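Local coordinates for protein acetyltransferase, GNAT family (Enterococcus faecalis, PDB 1U6M) that probably transfers an acyl group, in this family generally the acetyl group of acetyl-CoA, to an acceptor molecule, at residues A[17-22]-A[41-46]; A[52-57]-A[115-120]; A[74-79]-A[142-147]; A[85-90]-A[100-105]. One frame throughout, in Å; residues are numbered along the deposited sequence.

Contact 1 (A[17-22]-A[41-46]); sequences RLVLVI and DLLAEA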
loop_
_atom_site.group_PDB
_atom_site.type_symbol
_atom_site.label_atom_id
_atom_site.label_comp_id
_atom_site.label_asym_id
_atom_site.label_seq_id
_atom_site.Cartn_x
_atom_site.Cartn_y
_atom_site.Cartn_z
ATOM N N ARG A 17 -2.479 5.850 -10.487
ATOM C CA ARG A 17 -3.001 4.868 -11.459
ATOM C C ARG A 17 -3.007 3.466 -10.877
ATOM O O ARG A 17 -3.958 2.672 -11.100
ATOM C CB ARG A 17 -2.199 4.901 -12.763
ATOM C CG ARG A 17 -2.527 6.110 -13.557
ATOM C CD ARG A 17 -1.677 6.409 -14.854
ATOM N NE ARG A 17 -1.693 7.891 -14.955
ATOM C CZ ARG A 17 -2.709 8.644 -15.422
ATOM N NH1 ARG A 17 -3.816 8.105 -15.941
ATOM N NH2 ARG A 17 -2.602 9.966 -15.396
ATOM N N LEU A 18 -1.941 3.170 -10.124
ATOM C CA LEU A 18 -1.797 1.893 -9.495
ATOM C C LEU A 18 -2.817 1.733 -8.359
ATOM O O LEU A 18 -3.438 0.674 -8.229
ATOM C CB LEU A 18 -0.345 1.699 -9.021
ATOM C CG LEU A 18 0.709 1.503 -10.113
ATOM C CD1 LEU A 18 2.116 1.577 -9.520
ATOM C CD2 LEU A 18 0.453 0.168 -10.856
ATOM N N VAL A 19 -2.970 2.775 -7.537
ATOM C CA VAL A 19 -3.989 2.812 -6.454
ATOM C C VAL A 19 -5.434 2.690 -6.978
ATOM O O VAL A 19 -6.232 1.952 -6.420
ATOM C CB VAL A 19 -3.847 4.083 -5.527
ATOM C CG1 VAL A 19 -4.928 4.128 -4.509
ATOM C CG2 VAL A 19 -2.522 4.033 -4.811
ATOM N N LEU A 20 -5.770 3.393 -8.054
ATOM C CA LEU A 20 -7.073 3.201 -8.689
ATOM C C LEU A 20 -7.419 1.746 -8.839
ATOM O O LEU A 20 -8.595 1.387 -8.698
ATOM C CB LEU A 20 -7.117 3.831 -10.065
ATOM C CG LEU A 20 -8.412 4.500 -10.542
ATOM C CD1 LEU A 20 -8.473 4.469 -12.075
ATOM C CD2 LEU A 20 -9.654 3.944 -9.954
ATOM N N VAL A 21 -6.435 0.900 -9.179
ATOM C CA VAL A 21 -6.726 -0.524 -9.409
ATOM C C VAL A 21 -7.286 -1.172 -8.150
ATOM O O VAL A 21 -8.312 -1.848 -8.198
ATOM C CB VAL A 21 -5.497 -1.348 -9.970
ATOM C CG1 VAL A 21 -5.799 -2.830 -9.992
ATOM C CG2 VAL A 21 -5.154 -0.907 -11.355
ATOM N N ILE A 22 -6.576 -0.979 -7.034
ATOM C CA ILE A 22 -7.011 -1.359 -5.677
ATOM C C ILE A 22 -8.432 -0.881 -5.304
ATOM O O ILE A 22 -9.204 -1.678 -4.770
ATOM C CB ILE A 22 -5.988 -0.818 -4.632
ATOM C CG1 ILE A 22 -4.622 -1.492 -4.841
ATOM C CG2 ILE A 22 -6.463 -1.030 -3.188
ATOM C CD1 ILE A 22 -3.517 -0.745 -4.256
ATOM N N ASP A 41 -6.579 12.255 -10.470
ATOM C CA ASP A 41 -6.126 13.584 -10.024
ATOM C C ASP A 41 -6.194 13.819 -8.502
ATOM O O ASP A 41 -5.311 14.429 -7.906
ATOM C CB ASP A 41 -6.902 14.701 -10.778
ATOM C CG ASP A 41 -6.422 14.868 -12.279
ATOM O OD1 ASP A 41 -6.503 13.908 -13.077
ATOM O OD2 ASP A 41 -5.955 15.950 -12.679
ATOM N N LEU A 42 -7.240 13.300 -7.870
ATOM C CA LEU A 42 -7.467 13.463 -6.451
ATOM C C LEU A 42 -6.412 12.650 -5.682
ATOM O O LEU A 42 -5.746 13.177 -4.813
ATOM C CB LEU A 42 -8.888 12.955 -6.119
ATOM C CG LEU A 42 -10.080 13.829 -6.590
ATOM C CD1 LEU A 42 -11.470 13.087 -6.414
ATOM C CD2 LEU A 42 -10.128 15.218 -5.924
ATOM N N LEU A 43 -6.307 11.360 -5.992
ATOM C CA LEU A 43 -5.245 10.492 -5.491
ATOM C C LEU A 43 -3.874 11.121 -5.643
ATOM O O LEU A 43 -3.136 11.192 -4.642
ATOM C CB LEU A 43 -5.305 9.133 -6.217
ATOM C CG LEU A 43 -6.547 8.305 -5.884
ATOM C CD1 LEU A 43 -6.758 7.071 -6.848
ATOM C CD2 LEU A 43 -6.513 7.867 -4.350
ATOM N N ALA A 44 -3.541 11.633 -6.850
ATOM C CA ALA A 44 -2.179 12.227 -7.116
ATOM C C ALA A 44 -1.916 13.383 -6.246
ATOM O O ALA A 44 -0.810 13.523 -5.672
ATOM C CB ALA A 44 -1.994 12.634 -8.543
ATOM N N GLU A 45 -2.922 14.226 -6.098
ATOM C CA GLU A 45 -2.789 15.335 -5.170
ATOM C C GLU A 45 -2.577 14.853 -3.726
ATOM O O GLU A 45 -1.784 15.438 -3.023
ATOM C CB GLU A 45 -4.009 16.274 -5.289
ATOM C CG GLU A 45 -3.903 17.539 -4.430
ATOM C CD GLU A 45 -5.100 18.512 -4.604
ATOM O OE1 GLU A 45 -5.250 19.393 -3.696
ATOM O OE2 GLU A 45 -5.861 18.377 -5.633
ATOM N N ALA A 46 -3.250 13.787 -3.272
ATOM C CA ALA A 46 -3.080 13.331 -1.851
ATOM C C ALA A 46 -1.631 12.731 -1.573
ATOM O O ALA A 46 -1.066 12.810 -0.486
ATOM C CB ALA A 46 -4.200 12.330 -1.468
#
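Leu43 reaches from helix 36-47 onto the flank of helix 12-25 and meets Val19 and the backbone of Leu20. The two helices follow strand 3-6 and precede strand 59-64, the positions of the first two helices of the GNAT fold, and the contact is a small apolar helix-to-helix patch buried in the protein. Backbone spacing gives the first evidence: Val19 and Leu43 form the closest CA pair, 7.8 Å apart, and each CB is directed at the opposite helix. About 112 Å² is buried in all, and Leu43 supplies more than half of it.

Its CG stands anti to its own carbonyl carbon (chi1 -67°), and together with chi2 (168°) this places CD1 and CD2 toward helix 12-25. One branch, CD2, lies 4.1 Å from CG1 of Val19, and the two side chains run obliquely past each other. Val19 presents that methyl because CG1 is anti to the backbone N. This methyl pair is a purely apolar touch, and its spacing is that of ordinary van der Waals contact.

Other residues close the patch. Tyr52 packs on Leu43 and Tyr54 on Val19, both from the loop before strand 59-64, while Leu20 also leans on Glu36 and Ile40 of the second helix. The other methyl of Leu43, CD1, comes to rest against main chain, 4.0 Å from the backbone N of Leu20.

Contact 2 (A[52-57]-A[115-120]); sequences YRYGYQ and LDTISV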
loop_
_atom_site.group_PDB
_atom_site.type_symbol
_atom_site.label_atom_id
_atom_site.label_comp_id
_atom_site.label_asym_id
_atom_site.label_seq_id
_atom_site.Cartn_x
_atom_site.Cartn_y
_atom_site.Cartn_z
ATOM N N TYR A 52 0.138 10.835 4.084
ATOM C CA TYR A 52 -0.888 10.060 3.365
ATOM C C TYR A 52 -0.491 8.565 3.221
ATOM O O TYR A 52 0.701 8.243 3.038
ATOM C CB TYR A 52 -1.191 10.700 2.000
ATOM C CG TYR A 52 -2.269 9.973 1.242
ATOM C CD1 TYR A 52 -3.510 9.702 1.861
ATOM C CD2 TYR A 52 -2.079 9.579 -0.107
ATOM C CE1 TYR A 52 -4.506 8.992 1.197
ATOM C CE2 TYR A 52 -3.104 8.863 -0.794
ATOM C CZ TYR A 52 -4.315 8.594 -0.113
ATOM O OH TYR A 52 -5.339 7.904 -0.738
ATOM N N ARG A 53 -1.486 7.679 3.331
ATOM C CA ARG A 53 -1.354 6.253 3.048
ATOM C C ARG A 53 -0.411 5.962 1.855
ATOM O O ARG A 53 0.518 5.147 1.951
ATOM C CB ARG A 53 -2.718 5.656 2.786
ATOM C CG ARG A 53 -2.672 4.127 2.646
ATOM C CD ARG A 53 -4.085 3.601 2.304
ATOM N NE ARG A 53 -4.998 3.733 3.454
ATOM C CZ ARG A 53 -5.197 2.762 4.358
ATOM N NH1 ARG A 53 -4.565 1.601 4.274
ATOM N NH2 ARG A 53 -6.021 2.950 5.376
ATOM N N TYR A 54 -0.639 6.660 0.754
ATOM C CA TYR A 54 0.146 6.517 -0.440
ATOM C C TYR A 54 0.958 7.742 -0.692
ATOM O O TYR A 54 1.174 8.074 -1.843
ATOM C CB TYR A 54 -0.784 6.247 -1.662
ATOM C CG TYR A 54 -1.648 5.024 -1.453
ATOM C CD1 TYR A 54 -1.085 3.746 -1.338
ATOM C CD2 TYR A 54 -3.027 5.118 -1.366
ATOM C CE1 TYR A 54 -1.903 2.587 -1.137
ATOM C CE2 TYR A 54 -3.821 3.959 -1.140
ATOM C CZ TYR A 54 -3.237 2.729 -1.034
ATOM O OH TYR A 54 -4.013 1.609 -0.835
ATOM N N GLY A 55 1.373 8.446 0.364
ATOM C CA GLY A 55 2.293 9.557 0.225
ATOM C C GLY A 55 3.579 9.041 -0.388
ATOM O O GLY A 55 3.999 7.933 -0.051
ATOM N N TYR A 56 4.224 9.812 -1.268
ATOM C CA TYR A 56 5.506 9.338 -1.848
ATOM C C TYR A 56 6.533 8.919 -0.801
ATOM O O TYR A 56 7.253 7.980 -0.988
ATOM C CB TYR A 56 6.098 10.276 -2.903
ATOM C CG TYR A 56 6.652 11.549 -2.331
ATOM C CD1 TYR A 56 7.964 11.623 -1.899
ATOM C CD2 TYR A 56 5.869 12.698 -2.280
ATOM C CE1 TYR A 56 8.485 12.800 -1.383
ATOM C CE2 TYR A 56 6.362 13.888 -1.744
ATOM C CZ TYR A 56 7.672 13.933 -1.298
ATOM O OH TYR A 56 8.186 15.114 -0.753
ATOM N N GLN A 57 6.543 9.563 0.346
ATOM C CA GLN A 57 7.504 9.240 1.370
ATOM C C GLN A 57 7.328 7.856 1.994
ATOM O O GLN A 57 8.207 7.372 2.707
ATOM C CB GLN A 57 7.489 10.332 2.403
ATOM C CG GLN A 57 8.155 11.544 1.834
ATOM C CD GLN A 57 8.031 12.765 2.721
ATOM O OE1 GLN A 57 7.894 13.893 2.200
ATOM N NE2 GLN A 57 8.097 12.570 4.072
ATOM N N LEU A 115 3.218 -3.607 5.977
ATOM C CA LEU A 115 3.156 -3.597 4.521
ATOM C C LEU A 115 1.707 -3.520 4.097
ATOM O O LEU A 115 0.975 -4.477 4.202
ATOM C CB LEU A 115 3.847 -4.816 3.896
ATOM C CG LEU A 115 3.640 -5.081 2.374
ATOM C CD1 LEU A 115 4.139 -3.941 1.577
ATOM C CD2 LEU A 115 4.289 -6.463 1.896
ATOM N N ASP A 116 1.316 -2.355 3.591
ATOM C CA ASP A 116 -0.028 -2.086 3.112
ATOM C C ASP A 116 -0.274 -2.735 1.733
ATOM O O ASP A 116 -1.236 -3.440 1.532
ATOM C CB ASP A 116 -0.174 -0.564 2.998
ATOM C CG ASP A 116 -1.585 -0.140 2.682
ATOM O OD1 ASP A 116 -2.189 0.590 3.488
ATOM O OD2 ASP A 116 -2.121 -0.542 1.647
ATOM N N THR A 117 0.617 -2.464 0.764
ATOM C CA THR A 117 0.434 -3.014 -0.529
ATOM C C THR A 117 1.699 -3.159 -1.362
ATOM O O THR A 117 2.595 -2.327 -1.308
ATOM C CB THR A 117 -0.711 -2.302 -1.330
ATOM O OG1 THR A 117 -1.013 -3.179 -2.431
ATOM C CG2 THR A 117 -0.277 -1.062 -2.010
ATOM N N ILE A 118 1.764 -4.236 -2.142
ATOM C CA ILE A 118 2.740 -4.317 -3.251
ATOM C C ILE A 118 1.923 -4.388 -4.530
ATOM O O ILE A 118 1.082 -5.272 -4.674
ATOM C CB ILE A 118 3.717 -5.552 -3.131
ATOM C CG1 ILE A 118 4.747 -5.311 -2.004
ATOM C CG2 ILE A 118 4.375 -5.820 -4.490
ATOM C CD1 ILE A 118 5.410 -6.525 -1.513
ATOM N N SER A 119 2.121 -3.429 -5.419
ATOM C CA SER A 119 1.347 -3.306 -6.643
ATOM C C SER A 119 2.250 -3.271 -7.830
ATOM O O SER A 119 3.129 -2.448 -7.876
ATOM C CB SER A 119 0.586 -1.994 -6.693
ATOM O OG SER A 119 -0.523 -2.163 -5.861
ATOM N N VAL A 120 1.975 -4.128 -8.806
ATOM C CA VAL A 120 2.744 -4.166 -10.039
ATOM C C VAL A 120 1.843 -3.741 -11.168
ATOM O O VAL A 120 0.739 -4.305 -11.309
ATOM C CB VAL A 120 3.235 -5.620 -10.345
ATOM C CG1 VAL A 120 4.110 -5.624 -11.628
ATOM C CG2 VAL A 120 3.992 -6.119 -9.128
HETATM O O HOH W 1 -4.500 -1.504 0.202
#
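Arg53, in a type I turn from Tyr52 to Gly55, extends its side chain to Asp116 of strand 112-120. CB sits above one face of the Tyr52 ring, toward its rim. CG is anti to the backbone N (chi1 -173°), lies 3.9 Å above the centre of the Tyr54 ring, and comes within 3.7 Å of Asp116 OD1. CD is 3.8 Å from Asp116 OD1, and the chain then bends at chi3. NE forms a salt bridge with Asp84. At the tip, NH1 donates to Asp116 OD1 at 2.7 Å; the N-H...O angle of 131° makes this short salt bridge distinctly bent. OD1 uses its syn lone pair, and the guanidinium and carboxylate planes stand 73° apart, so the groups do not pair side by side.

Tyr54 completes the contact: its CE1 edge lies 4.1 Å from Thr117 CG2, and a water donating to Asp116 OD2 at 2.9 Å also reaches the Tyr54 hydroxyl weakly. Asp116 and Thr117 both face Val73, a classic beta bulge; GNAT enzymes commonly carry one on this strand, beside the acetyl-CoA site. With Tyr75 OH also bonded to OD1, both carboxylate oxygens have partners, which should fix the rotation of Asp116.

Contact 3 (A[74-79]-A[142-147]); sequences GYPAED and KASGKQ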
loop_
_atom_site.group_PDB
_atom_site.type_symbol
_atom_site.label_atom_id
_atom_site.label_comp_id
_atom_site.label_asym_id
_atom_site.label_seq_id
_atom_site.Cartn_x
_atom_site.Cartn_y
_atom_site.Cartn_z
ATOM N N GLY A 74 3.939 1.070 2.778
ATOM C CA GLY A 74 3.796 0.655 4.153
ATOM C C GLY A 74 4.151 1.786 5.126
ATOM O O GLY A 74 4.622 2.867 4.699
ATOM N N TYR A 75 3.966 1.525 6.433
ATOM C CA TYR A 75 4.053 2.590 7.431
ATOM C C TYR A 75 4.206 1.933 8.791
ATOM O O TYR A 75 3.744 0.769 8.978
ATOM C CB TYR A 75 2.785 3.528 7.403
ATOM C CG TYR A 75 1.486 2.789 7.105
ATOM C CD1 TYR A 75 0.799 2.092 8.121
ATOM C CD2 TYR A 75 0.956 2.761 5.797
ATOM C CE1 TYR A 75 -0.383 1.333 7.823
ATOM C CE2 TYR A 75 -0.223 2.017 5.502
ATOM C CZ TYR A 75 -0.867 1.320 6.514
ATOM O OH TYR A 75 -2.015 0.584 6.217
ATOM N N PRO A 76 4.814 2.667 9.763
ATOM C CA PRO A 76 4.711 2.232 11.209
ATOM C C PRO A 76 3.273 1.985 11.587
ATOM O O PRO A 76 2.447 2.759 11.214
ATOM C CB PRO A 76 5.254 3.413 11.990
ATOM C CG PRO A 76 6.307 4.078 10.944
ATOM C CD PRO A 76 5.654 3.876 9.563
ATOM N N ALA A 77 2.970 0.901 12.301
ATOM C CA ALA A 77 1.594 0.597 12.778
ATOM C C ALA A 77 0.883 1.761 13.510
ATOM O O ALA A 77 -0.345 1.897 13.435
ATOM C CB ALA A 77 1.617 -0.605 13.667
ATOM N N GLU A 78 1.635 2.559 14.268
ATOM C CA GLU A 78 1.010 3.697 14.992
ATOM C C GLU A 78 0.459 4.785 14.062
ATOM O O GLU A 78 -0.279 5.630 14.540
ATOM C CB GLU A 78 1.969 4.298 16.039
ATOM C CG GLU A 78 3.249 4.900 15.462
ATOM C CD GLU A 78 4.374 3.887 15.229
ATOM O OE1 GLU A 78 5.521 4.364 15.019
ATOM O OE2 GLU A 78 4.134 2.638 15.220
ATOM N N ASP A 79 0.775 4.721 12.749
ATOM C CA ASP A 79 0.338 5.740 11.754
ATOM C C ASP A 79 -0.989 5.395 11.125
ATOM O O ASP A 79 -1.502 6.153 10.339
ATOM C CB ASP A 79 1.334 5.911 10.590
ATOM C CG ASP A 79 2.599 6.618 10.987
ATOM O OD1 ASP A 79 2.673 7.019 12.139
ATOM O OD2 ASP A 79 3.549 6.757 10.163
ATOM N N LYS A 142 13.779 -1.619 9.156
ATOM C CA LYS A 142 14.927 -1.291 10.012
ATOM C C LYS A 142 15.158 0.229 10.138
ATOM O O LYS A 142 15.168 0.757 11.234
ATOM C CB LYS A 142 16.189 -2.042 9.517
ATOM C CG LYS A 142 17.517 -1.487 9.971
ATOM C CD LYS A 142 18.574 -2.567 9.867
ATOM C CE LYS A 142 19.971 -1.997 10.235
ATOM N NZ LYS A 142 21.143 -2.895 9.825
ATOM N N ALA A 143 15.299 0.928 9.021
ATOM C CA ALA A 143 15.473 2.381 9.027
ATOM C C ALA A 143 14.307 3.112 9.683
ATOM O O ALA A 143 14.346 4.322 9.836
ATOM C CB ALA A 143 15.650 2.888 7.629
ATOM N N SER A 144 13.274 2.390 10.080
ATOM C CA SER A 144 12.091 3.000 10.646
ATOM C C SER A 144 12.135 2.757 12.159
ATOM O O SER A 144 11.255 3.163 12.908
ATOM C CB SER A 144 10.860 2.322 10.033
ATOM O OG SER A 144 9.742 3.159 10.065
ATOM N N GLY A 145 13.177 2.062 12.598
ATOM C CA GLY A 145 13.285 1.654 13.998
ATOM C C GLY A 145 12.368 0.531 14.403
ATOM O O GLY A 145 12.141 0.312 15.581
ATOM N N LYS A 146 11.849 -0.212 13.434
ATOM C CA LYS A 146 10.972 -1.323 13.737
ATOM C C LYS A 146 11.754 -2.656 13.652
ATOM O O LYS A 146 12.673 -2.800 12.863
ATOM C CB LYS A 146 9.721 -1.256 12.844
ATOM C CG LYS A 146 8.839 0.006 13.069
ATOM C CD LYS A 146 8.125 -0.129 14.413
ATOM C CE LYS A 146 7.197 1.048 14.834
ATOM N NZ LYS A 146 7.941 2.326 15.118
ATOM N N GLN A 147 11.399 -3.623 14.496
ATOM C CA GLN A 147 12.062 -4.927 14.531
ATOM C C GLN A 147 11.214 -6.030 13.933
ATOM O O GLN A 147 11.635 -7.182 13.924
ATOM C CB GLN A 147 12.402 -5.335 15.968
ATOM C CG GLN A 147 13.611 -4.651 16.543
ATOM C CD GLN A 147 13.286 -4.094 17.895
ATOM O OE1 GLN A 147 13.039 -4.846 18.851
ATOM N NE2 GLN A 147 13.240 -2.764 17.986
#
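Glu78 and Lys146 approach from opposite directions and meet at their charged ends, while Pro76 and Ser144 touch alongside them. The contact joins the end of strand 67-76, with the 3-10 turn after it, to the loop between helix 137-142 and strand 148-154. Strand 112-120 runs between these two strands in the sheet, and Pro76, Ser144 and Lys146 all pack on its Trp113, so the contact spans a shared aromatic side chain.

Both chains are bent where they form the charged pair. In Glu78, CG lies between the backbone N and the carbonyl carbon (chi1 63°), and a bend at chi2 swings the carboxylate toward the loop. The CB of Lys146 points toward segment 74-79, and the chain then bends at chi2 and chi4. NZ donates to the syn lone pair of Glu78 OE1 at 3.2 Å. The other oxygen, OE2, lies nearer the carbon, 3.5 Å from Lys146 CE. The approach is therefore lopsided.

Next to the salt bridge, Lys146 CE rests 4.2 Å from Pro76 CB. Ser144 OG borders the same ring, 3.7 Å from Pro76 CG. Gly145, with positive phi (74°), is the first residue to leave helical geometry, in a Schellman motif; Ser144 and Lys146 on either side of it both direct their CB atoms at segment 74-79.

Because Glu78 is exposed and Lys146 partly so, the ion pair is probably a modest, solvent-screened attraction. Glu78 also touches a crystal neighbour, which may influence the pose of its side chain.

Contact 4 (A[85-90]-A[100-105]); sequences EPLREV and VRLFIE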
loop_
_atom_site.group_PDB
_atom_site.type_symbol
_atom_site.label_atom_id
_atom_site.label_comp_id
_atom_site.label_asym_id
_atom_site.label_seq_id
_atom_site.Cartn_x
_atom_site.Cartn_y
_atom_site.Cartn_z
ATOM N N GLU A 85 -6.533 10.821 6.241
ATOM C CA GLU A 85 -6.861 12.244 6.426
ATOM C C GLU A 85 -6.505 13.105 5.223
ATOM O O GLU A 85 -7.360 13.840 4.779
ATOM C CB GLU A 85 -6.229 12.901 7.683
ATOM C CG GLU A 85 -6.521 12.236 9.025
ATOM C CD GLU A 85 -5.951 13.031 10.224
ATOM O OE1 GLU A 85 -5.297 14.086 10.013
ATOM O OE2 GLU A 85 -6.172 12.633 11.368
ATOM N N PRO A 86 -5.236 13.059 4.736
ATOM C CA PRO A 86 -4.903 13.821 3.517
ATOM C C PRO A 86 -5.884 13.697 2.330
ATOM O O PRO A 86 -6.175 14.727 1.692
ATOM C CB PRO A 86 -3.493 13.316 3.182
ATOM C CG PRO A 86 -2.885 13.095 4.577
ATOM C CD PRO A 86 -4.018 12.404 5.288
ATOM N N LEU A 87 -6.387 12.485 2.049
ATOM C CA LEU A 87 -7.355 12.307 0.937
ATOM C C LEU A 87 -8.699 13.008 1.260
ATOM O O LEU A 87 -9.314 13.575 0.376
ATOM C CB LEU A 87 -7.656 10.826 0.626
ATOM C CG LEU A 87 -7.883 10.377 -0.826
ATOM C CD1 LEU A 87 -8.825 9.106 -1.086
ATOM C CD2 LEU A 87 -8.061 11.489 -1.907
ATOM N N ARG A 88 -9.155 12.930 2.506
ATOM C CA ARG A 88 -10.355 13.680 2.958
ATOM C C ARG A 88 -10.199 15.216 2.815
ATOM O O ARG A 88 -11.121 15.881 2.401
ATOM C CB ARG A 88 -10.688 13.296 4.391
ATOM C CG ARG A 88 -10.871 11.751 4.545
ATOM C CD ARG A 88 -11.640 11.367 5.779
ATOM N NE ARG A 88 -11.687 9.927 5.944
ATOM C CZ ARG A 88 -12.531 9.139 5.302
ATOM N NH1 ARG A 88 -13.416 9.665 4.468
ATOM N NH2 ARG A 88 -12.493 7.831 5.501
ATOM N N GLU A 89 -9.016 15.738 3.107
ATOM C CA GLU A 89 -8.663 17.121 2.918
ATOM C C GLU A 89 -8.709 17.546 1.465
ATOM O O GLU A 89 -9.223 18.615 1.154
ATOM C CB GLU A 89 -7.245 17.387 3.438
ATOM C CG GLU A 89 -7.089 17.537 4.951
ATOM C CD GLU A 89 -5.628 17.933 5.326
ATOM O OE1 GLU A 89 -5.144 19.043 4.827
ATOM O OE2 GLU A 89 -4.975 17.100 6.073
ATOM N N VAL A 90 -8.137 16.726 0.586
ATOM C CA VAL A 90 -8.169 16.916 -0.859
ATOM C C VAL A 90 -9.615 16.890 -1.366
ATOM O O VAL A 90 -9.985 17.764 -2.153
ATOM C CB VAL A 90 -7.265 15.842 -1.606
ATOM C CG1 VAL A 90 -7.584 15.729 -3.059
ATOM C CG2 VAL A 90 -5.782 16.055 -1.301
ATOM N N VAL A 100 -16.350 10.289 2.500
ATOM C CA VAL A 100 -16.285 9.181 1.512
ATOM C C VAL A 100 -15.802 7.907 2.249
ATOM O O VAL A 100 -14.862 7.971 3.054
ATOM C CB VAL A 100 -15.285 9.584 0.370
ATOM C CG1 VAL A 100 -13.936 9.962 0.958
ATOM C CG2 VAL A 100 -15.114 8.489 -0.699
ATOM N N ARG A 101 -16.418 6.770 1.971
ATOM C CA ARG A 101 -16.009 5.492 2.506
ATOM C C ARG A 101 -14.677 5.060 1.841
ATOM O O ARG A 101 -14.575 5.016 0.620
ATOM C CB ARG A 101 -17.076 4.396 2.240
ATOM C CG ARG A 101 -18.516 4.859 2.346
ATOM C CD ARG A 101 -19.543 3.705 2.035
ATOM N NE ARG A 101 -19.345 2.682 3.043
ATOM C CZ ARG A 101 -20.166 2.462 4.056
ATOM N NH1 ARG A 101 -21.313 3.135 4.180
ATOM N NH2 ARG A 101 -19.805 1.575 4.958
ATOM N N LEU A 102 -13.691 4.719 2.666
ATOM C CA LEU A 102 -12.340 4.386 2.244
ATOM C C LEU A 102 -11.993 3.048 2.870
ATOM O O LEU A 102 -12.726 2.074 2.707
ATOM C CB LEU A 102 -11.345 5.492 2.638
ATOM C CG LEU A 102 -11.492 6.812 1.852
ATOM C CD1 LEU A 102 -10.506 7.959 2.262
ATOM C CD2 LEU A 102 -11.542 6.589 0.285
ATOM N N PHE A 103 -10.885 2.964 3.584
ATOM C CA PHE A 103 -10.525 1.687 4.259
ATOM C C PHE A 103 -10.934 1.645 5.708
ATOM O O PHE A 103 -10.831 2.630 6.438
ATOM C CB PHE A 103 -9.012 1.433 4.166
ATOM C CG PHE A 103 -8.441 1.674 2.805
ATOM C CD1 PHE A 103 -8.163 2.970 2.375
ATOM C CD2 PHE A 103 -8.157 0.613 1.958
ATOM C CE1 PHE A 103 -7.637 3.208 1.128
ATOM C CE2 PHE A 103 -7.596 0.853 0.706
ATOM C CZ PHE A 103 -7.355 2.155 0.290
ATOM N N ILE A 104 -11.335 0.474 6.141
ATOM C CA ILE A 104 -11.402 0.189 7.572
ATOM C C ILE A 104 -9.970 0.025 8.110
ATOM O O ILE A 104 -9.175 -0.722 7.559
ATOM C CB ILE A 104 -12.353 -0.978 7.867
ATOM C CG1 ILE A 104 -13.693 -0.733 7.129
ATOM C CG2 ILE A 104 -12.612 -1.084 9.361
ATOM C CD1 ILE A 104 -14.756 -1.777 7.394
ATOM N N GLU A 105 -9.629 0.823 9.121
ATOM C CA GLU A 105 -8.235 1.032 9.578
ATOM C C GLU A 105 -7.906 0.109 10.774
ATOM O O GLU A 105 -7.454 0.563 11.840
ATOM C CB GLU A 105 -7.969 2.526 9.926
ATOM C CG GLU A 105 -7.989 3.537 8.746
ATOM C CD GLU A 105 -7.960 5.018 9.209
ATOM O OE1 GLU A 105 -8.494 5.301 10.318
ATOM O OE2 GLU A 105 -7.414 5.900 8.470
HETATM O O HOH W 2 -6.952 8.766 8.557
#
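Between strands 67-76 and 112-120 the chain makes an excursion consisting of helix 85-93 and a long irregular loop, and here Arg88 and Leu87 of the helix hold Val100 and Leu102 of the loop. Arg88 contributes the largest single share of the buried surface. Its chain is extended from CG to NE, which lets the guanidinium leave the helix and reach the loop backbone.

NH1 donates to Val100 O at 2.6 Å, with an N-H...O angle of 169°. The bond is well formed at both ends: the oxygen lies only 6° out of the guanidinium plane, and the donor sits in the carbonyl plane on a lone pair. NH1 also bonds to the carbonyl of Glu98, so one nitrogen grips two loop carbonyls.

A leucine covers part of the same group. Leu102 comes from the direction opposite to Arg88 and lays CD1 over one guanidinium face, 3.7 Å above the plane and toward its rim. That methyl is also 3.9 Å from Leu87 CD1, where the two leucines join in an apolar touch. Near the start of the helix, a water donates to Glu105 OE2 at 2.9 Å and accepts a weak bond from Glu85 N.

Side-chain donation to loop carbonyls fastens a segment that has no regular secondary structure, in an elaboration of the connection that links the third and fourth strands of the GNAT fold.

How the contacts relate
From the N terminus, contact 1 comes first and brings together helices 12-25 and 36-47, its segments 18 residues apart, before any other contact opens. Contact 2 then opens at 52-57 and contact 3 at 74-79. Because contact 2 closes at 115-120 and contact 3 only at 142-147, the two cross. Contact 4, 85-90 with 100-105, falls within both of these larger loops. Spatially, the segment 52-57 is the common neighbour: Tyr52 and Tyr54 pack on contact 1, while Tyr52, Arg53 and Tyr54 touch contact 4. Contacts 2 and 3 meet on adjacent strands, whereas contacts 1 and 3 lie on opposite sides of the chain's centre, about 23 Å apart between their centres.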